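Local coordinates for protein endo-polygalacturonase (Pectobacterium carotovorum subsp. carotovorum, PDB 1BHE) that hydrolyses the alpha-1,4-galacturonosyl linkages of polygalacturonic acid from within the chain, contributing to the maceration and soft rot of plant tissue, at residues A[206-211]-A[232-237]; A[226-231]-A[260-265]. All coordinates share one frame; numbering follows the deposited sequence.

Overall arrangement
Endo-polygalacturonase folds as a right-handed parallel beta-helix, and both contacts join successive coils of it. Interaction 1 sets the turn at 206-211 against the loop 232-237 of the next coil; interaction 2 packs strand 226-230 of that next coil against 260-265 of the one after, inside the helix. Their centres lie about 7 Å apart. Thr237 links them, its OG1 probably hydrogen-bonding Lys229 O at 2.6 Å and its O accepting a probable bond from Tyr263 N at 2.8 Å. In interaction 1 the Met207 side chain is about 11 Å from that of Asp223, the predicted proton donor; interaction 2 lies away from the probable catalytic residues.

Interaction 1: residues A[206-211]-A[232-237]; sequences PMSSKN and KGRAET
Ser208 and Thr237, both buried, form the tight part of this contact, where their CA atoms approach to 4.6 Å. Ser208 OG donates to Ala235 O at 2.8 Å, lying in the carbonyl plane with a C=O...OG angle of 147°. The same hydroxyl oxygen is bonded to Tyr231 N, so two backbone groups of the neighbouring coil grip it. Thr237 has OG1 anti to its own carbonyl carbon (chi1 -70°), which brings the oxygen to the backbone of Ser208 and Ser209; there it accepts a rather bent bond from Ser209 N at 3.3 Å while its strongest partner is Lys229 O. A CA-H...O contact from Thr237 CA to Ser209 O, 3.1 Å, reflects how close the backbones lie.

The solvent side is looser: Arg234 and Ala235 are exposed, and Ala235 CB comes only to 3.7 Å from Ser208 O. Partly exposed Lys210 brings NZ to Glu236 O at 3.1 Å, tilted 31° from the carbonyl plane, whereas the Glu236 carboxylate turns to Arg238. Arg234 CB lies 3.5 Å from Ser208 OG; its guanidinium forms a salt bridge with Asp181 through NE and a cation-pi contact with Tyr231. The turn between strands 204-207 and 210-215 thus meets the loop joining strands 226-230 and 237-243, with strand 177-180 beside Met207 and Arg234.

Interaction 2: residues A[226-231]-A[260-265]; sequences VAIKAY and MGVYNV
Ile228 meets both Val262 and Val265, using a different branch for each. Its CG2 lies 3.9 Å from Val262 CG1, the two side chains crossing at about a right angle, while its CD1 reaches Val265 CG1 tip to tip at 3.8 Å. Val262 is shared: with CG1 anti to the backbone N (chi1 171°), that methyl serves Ile228, and CG2 sits 3.8 Å from Ala230 CB. Met253, Ile255 and Ile240 extend this apolar cluster within the beta-helix.

Farther along, the packing passes from methyls to backbone. Ala230 CB rests 3.3 Å from Gly261 O, where the chain bends with a positive phi that suits glycine. At the polar edge Met260 N donates to Ala230 O at 2.9 Å, fairly straight at 155° but from above the carbonyl plane. Met260 CB packs over Ala230 O and lies 3.7 Å from Tyr231 C, before the side chain curls away past Lys232.

The axes of strands 226-230 and 262-265 approach to 8.0 Å, their directions 139° apart, and the strands face one another across the interior as members of different sheets. Dispersion and the exclusion of water probably hold the apolar centre, while the one backbone hydrogen bond between the two segments fixes its polar end.

Interaction 1: residues A[206-211]-A[232-237]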
loop_
_atom_site.group_PDB
_atom_site.type_symbol
_atom_site.label_atom_id
_atom_site.label_comp_id
_atom_site.label_asym_id
_atom_site.label_seq_id
_atom_site.Cartn_x
_atom_site.Cartn_y
_atom_site.Cartn_z
ATOM N N PRO A 206 -4.325 2.628 -2.589
ATOM C CA PRO A 206 -5.140 3.222 -3.643
ATOM C C PRO A 206 -5.185 4.730 -3.413
ATOM O O PRO A 206 -5.417 5.166 -2.277
ATOM C CB PRO A 206 -6.503 2.568 -3.484
ATOM C CG PRO A 206 -6.329 1.476 -2.483
ATOM C CD PRO A 206 -5.175 1.920 -1.599
ATOM N N MET A 207 -4.914 5.535 -4.424
ATOM C CA MET A 207 -4.869 6.990 -4.334
ATOM C C MET A 207 -5.752 7.629 -5.401
ATOM O O MET A 207 -5.433 7.555 -6.587
ATOM C CB MET A 207 -3.431 7.497 -4.539
ATOM C CG MET A 207 -2.460 7.140 -3.429
ATOM S SD MET A 207 -0.796 7.782 -3.734
ATOM C CE MET A 207 0.031 7.143 -2.271
ATOM N N SER A 208 -6.893 8.192 -5.007
ATOM C CA SER A 208 -7.838 8.793 -5.949
ATOM C C SER A 208 -8.156 7.787 -7.058
ATOM O O SER A 208 -8.041 8.069 -8.254
ATOM C CB SER A 208 -7.301 10.109 -6.507
ATOM O OG SER A 208 -7.544 11.191 -5.600
ATOM N N SER A 209 -8.542 6.580 -6.653
ATOM C CA SER A 209 -8.817 5.505 -7.610
ATOM C C SER A 209 -10.119 4.804 -7.256
ATOM O O SER A 209 -10.562 4.890 -6.109
ATOM C CB SER A 209 -7.659 4.496 -7.593
ATOM O OG SER A 209 -6.490 5.059 -8.170
ATOM N N LYS A 210 -10.734 4.109 -8.214
ATOM C CA LYS A 210 -11.959 3.385 -7.912
ATOM C C LYS A 210 -11.814 1.905 -8.279
ATOM O O LYS A 210 -10.924 1.525 -9.028
ATOM C CB LYS A 210 -13.203 3.937 -8.592
ATOM C CG LYS A 210 -13.032 4.702 -9.880
ATOM C CD LYS A 210 -14.090 5.770 -10.108
ATOM C CE LYS A 210 -14.281 6.737 -8.963
ATOM N NZ LYS A 210 -13.840 8.136 -9.211
ATOM N N ASN A 211 -12.733 1.125 -7.741
ATOM C CA ASN A 211 -12.869 -0.301 -7.989
ATOM C C ASN A 211 -11.616 -1.101 -7.670
ATOM O O ASN A 211 -10.867 -1.566 -8.521
ATOM C CB ASN A 211 -13.350 -0.519 -9.435
ATOM C CG ASN A 211 -14.706 0.152 -9.646
ATOM O OD1 ASN A 211 -15.610 0.004 -8.820
ATOM N ND2 ASN A 211 -14.849 0.898 -10.734
ATOM N N LYS A 232 -7.338 16.343 -3.116
ATOM C CA LYS A 232 -8.041 17.506 -3.648
ATOM C C LYS A 232 -7.654 17.748 -5.099
ATOM O O LYS A 232 -6.475 17.681 -5.446
ATOM C CB LYS A 232 -7.724 18.759 -2.818
ATOM C CG LYS A 232 -8.775 19.853 -2.974
ATOM C CD LYS A 232 -8.448 21.067 -2.108
ATOM C CE LYS A 232 -7.585 22.068 -2.865
ATOM N NZ LYS A 232 -7.905 23.477 -2.479
ATOM N N GLY A 233 -8.629 17.972 -5.976
ATOM C CA GLY A 233 -8.364 18.247 -7.377
ATOM C C GLY A 233 -8.169 16.988 -8.215
ATOM O O GLY A 233 -7.804 17.076 -9.384
ATOM N N ARG A 234 -8.360 15.820 -7.616
ATOM C CA ARG A 234 -8.214 14.541 -8.301
ATOM C C ARG A 234 -9.482 13.727 -8.064
ATOM O O ARG A 234 -10.374 14.172 -7.332
ATOM C CB ARG A 234 -6.970 13.783 -7.853
ATOM C CG ARG A 234 -5.671 14.301 -8.461
ATOM C CD ARG A 234 -4.472 13.958 -7.592
ATOM N NE ARG A 234 -4.201 12.520 -7.576
ATOM C CZ ARG A 234 -3.229 11.957 -6.865
ATOM N NH1 ARG A 234 -2.422 12.688 -6.105
ATOM N NH2 ARG A 234 -3.046 10.641 -6.888
ATOM N N ALA A 235 -9.568 12.555 -8.686
ATOM C CA ALA A 235 -10.751 11.723 -8.565
ATOM C C ALA A 235 -11.087 11.296 -7.148
ATOM O O ALA A 235 -10.235 11.149 -6.270
ATOM C CB ALA A 235 -10.610 10.475 -9.437
ATOM N N GLU A 236 -12.378 10.986 -6.955
ATOM C CA GLU A 236 -12.809 10.408 -5.691
ATOM C C GLU A 236 -12.320 8.957 -5.626
ATOM O O GLU A 236 -12.136 8.317 -6.660
ATOM C CB GLU A 236 -14.331 10.428 -5.536
ATOM C CG GLU A 236 -14.849 11.847 -5.346
ATOM C CD GLU A 236 -16.341 11.997 -5.550
ATOM O OE1 GLU A 236 -17.022 11.002 -5.867
ATOM O OE2 GLU A 236 -16.827 13.140 -5.409
ATOM N N THR A 237 -12.095 8.481 -4.414
ATOM C CA THR A 237 -11.718 7.083 -4.208
ATOM C C THR A 237 -12.995 6.359 -3.809
ATOM O O THR A 237 -13.569 6.676 -2.765
ATOM C CB THR A 237 -10.649 6.943 -3.111
ATOM O OG1 THR A 237 -9.422 7.475 -3.622
ATOM C CG2 THR A 237 -10.467 5.493 -2.700
#

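Interaction 2: residues A[226-231]-A[260-265]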
loop_
_atom_site.group_PDB
_atom_site.type_symbol
_atom_site.label_atom_id
_atom_site.label_comp_id
_atom_site.label_asym_id
_atom_site.label_seq_id
_atom_site.Cartn_x
_atom_site.Cartn_y
_atom_site.Cartn_z
ATOM N N VAL A 226 -2.503 -1.029 4.609
ATOM C CA VAL A 226 -3.284 -0.499 3.508
ATOM C C VAL A 226 -3.651 0.940 3.898
ATOM O O VAL A 226 -4.063 1.184 5.037
ATOM C CB VAL A 226 -4.578 -1.266 3.194
ATOM C CG1 VAL A 226 -5.503 -0.480 2.256
ATOM C CG2 VAL A 226 -4.325 -2.625 2.558
ATOM N N ALA A 227 -3.479 1.891 2.993
ATOM C CA ALA A 227 -3.862 3.274 3.275
ATOM C C ALA A 227 -4.653 3.790 2.073
ATOM O O ALA A 227 -4.085 3.984 0.996
ATOM C CB ALA A 227 -2.680 4.169 3.583
ATOM N N ILE A 228 -5.954 3.918 2.263
ATOM C CA ILE A 228 -6.871 4.404 1.229
ATOM C C ILE A 228 -6.897 5.929 1.258
ATOM O O ILE A 228 -7.178 6.519 2.310
ATOM C CB ILE A 228 -8.272 3.816 1.467
ATOM C CG1 ILE A 228 -8.237 2.287 1.359
ATOM C CG2 ILE A 228 -9.299 4.371 0.490
ATOM C CD1 ILE A 228 -9.456 1.589 1.932
ATOM N N LYS A 229 -6.536 6.583 0.159
ATOM C CA LYS A 229 -6.425 8.034 0.101
ATOM C C LYS A 229 -7.169 8.666 -1.074
ATOM O O LYS A 229 -7.365 8.052 -2.123
ATOM C CB LYS A 229 -4.955 8.474 -0.007
ATOM C CG LYS A 229 -4.014 7.920 1.050
ATOM C CD LYS A 229 -2.562 8.294 0.798
ATOM C CE LYS A 229 -1.640 7.540 1.748
ATOM N NZ LYS A 229 -1.702 8.078 3.136
ATOM N N ALA A 230 -7.597 9.912 -0.895
ATOM C CA ALA A 230 -8.264 10.687 -1.942
ATOM C C ALA A 230 -7.775 12.135 -1.848
ATOM O O ALA A 230 -7.743 12.712 -0.759
ATOM C CB ALA A 230 -9.769 10.587 -1.846
ATOM N N TYR A 231 -7.336 12.701 -2.962
ATOM C CA TYR A 231 -6.714 14.006 -3.018
ATOM C C TYR A 231 -7.532 15.125 -3.642
ATOM O O TYR A 231 -8.281 14.926 -4.592
ATOM C CB TYR A 231 -5.405 13.891 -3.833
ATOM C CG TYR A 231 -4.359 13.041 -3.150
ATOM C CD1 TYR A 231 -4.387 11.654 -3.232
ATOM C CD2 TYR A 231 -3.345 13.637 -2.412
ATOM C CE1 TYR A 231 -3.432 10.883 -2.594
ATOM C CE2 TYR A 231 -2.387 12.876 -1.773
ATOM C CZ TYR A 231 -2.439 11.500 -1.869
ATOM O OH TYR A 231 -1.480 10.748 -1.230
ATOM N N MET A 260 -10.056 13.394 0.884
ATOM C CA MET A 260 -10.893 14.233 0.030
ATOM C C MET A 260 -11.847 13.430 -0.844
ATOM O O MET A 260 -11.763 13.479 -2.069
ATOM C CB MET A 260 -10.001 15.131 -0.838
ATOM C CG MET A 260 -9.105 16.049 -0.016
ATOM S SD MET A 260 -10.083 17.055 1.125
ATOM C CE MET A 260 -11.087 17.988 -0.027
ATOM N N GLY A 261 -12.773 12.695 -0.243
ATOM C CA GLY A 261 -13.756 11.918 -0.975
ATOM C C GLY A 261 -13.434 10.436 -1.058
ATOM O O GLY A 261 -13.005 9.949 -2.105
ATOM N N VAL A 262 -13.687 9.710 0.018
ATOM C CA VAL A 262 -13.505 8.266 0.105
ATOM C C VAL A 262 -14.885 7.654 0.332
ATOM O O VAL A 262 -15.553 8.008 1.309
ATOM C CB VAL A 262 -12.569 7.862 1.252
ATOM C CG1 VAL A 262 -12.554 6.356 1.464
ATOM C CG2 VAL A 262 -11.166 8.394 0.988
ATOM N N TYR A 263 -15.357 6.828 -0.598
ATOM C CA TYR A 263 -16.690 6.257 -0.530
ATOM C C TYR A 263 -16.785 4.753 -0.746
ATOM O O TYR A 263 -16.066 4.181 -1.565
ATOM C CB TYR A 263 -17.570 6.861 -1.662
ATOM C CG TYR A 263 -17.654 8.371 -1.677
ATOM C CD1 TYR A 263 -16.698 9.131 -2.344
ATOM C CD2 TYR A 263 -18.678 9.035 -1.017
ATOM C CE1 TYR A 263 -16.757 10.512 -2.347
ATOM C CE2 TYR A 263 -18.749 10.418 -1.018
ATOM C CZ TYR A 263 -17.786 11.146 -1.678
ATOM O OH TYR A 263 -17.830 12.519 -1.690
ATOM N N ASN A 264 -17.746 4.125 -0.082
ATOM C CA ASN A 264 -18.089 2.724 -0.250
ATOM C C ASN A 264 -16.936 1.746 -0.104
ATOM O O ASN A 264 -16.530 1.034 -1.025
ATOM C CB ASN A 264 -18.767 2.569 -1.623
ATOM C CG ASN A 264 -19.400 1.222 -1.866
ATOM O OD1 ASN A 264 -19.834 0.529 -0.945
ATOM N ND2 ASN A 264 -19.454 0.809 -3.132
ATOM N N VAL A 265 -16.418 1.688 1.113
ATOM C CA VAL A 265 -15.313 0.814 1.483
ATOM C C VAL A 265 -15.835 -0.337 2.340
ATOM O O VAL A 265 -16.440 -0.097 3.389
ATOM C CB VAL A 265 -14.233 1.587 2.257
ATOM C CG1 VAL A 265 -13.065 0.679 2.621
ATOM C CG2 VAL A 265 -13.737 2.775 1.443
#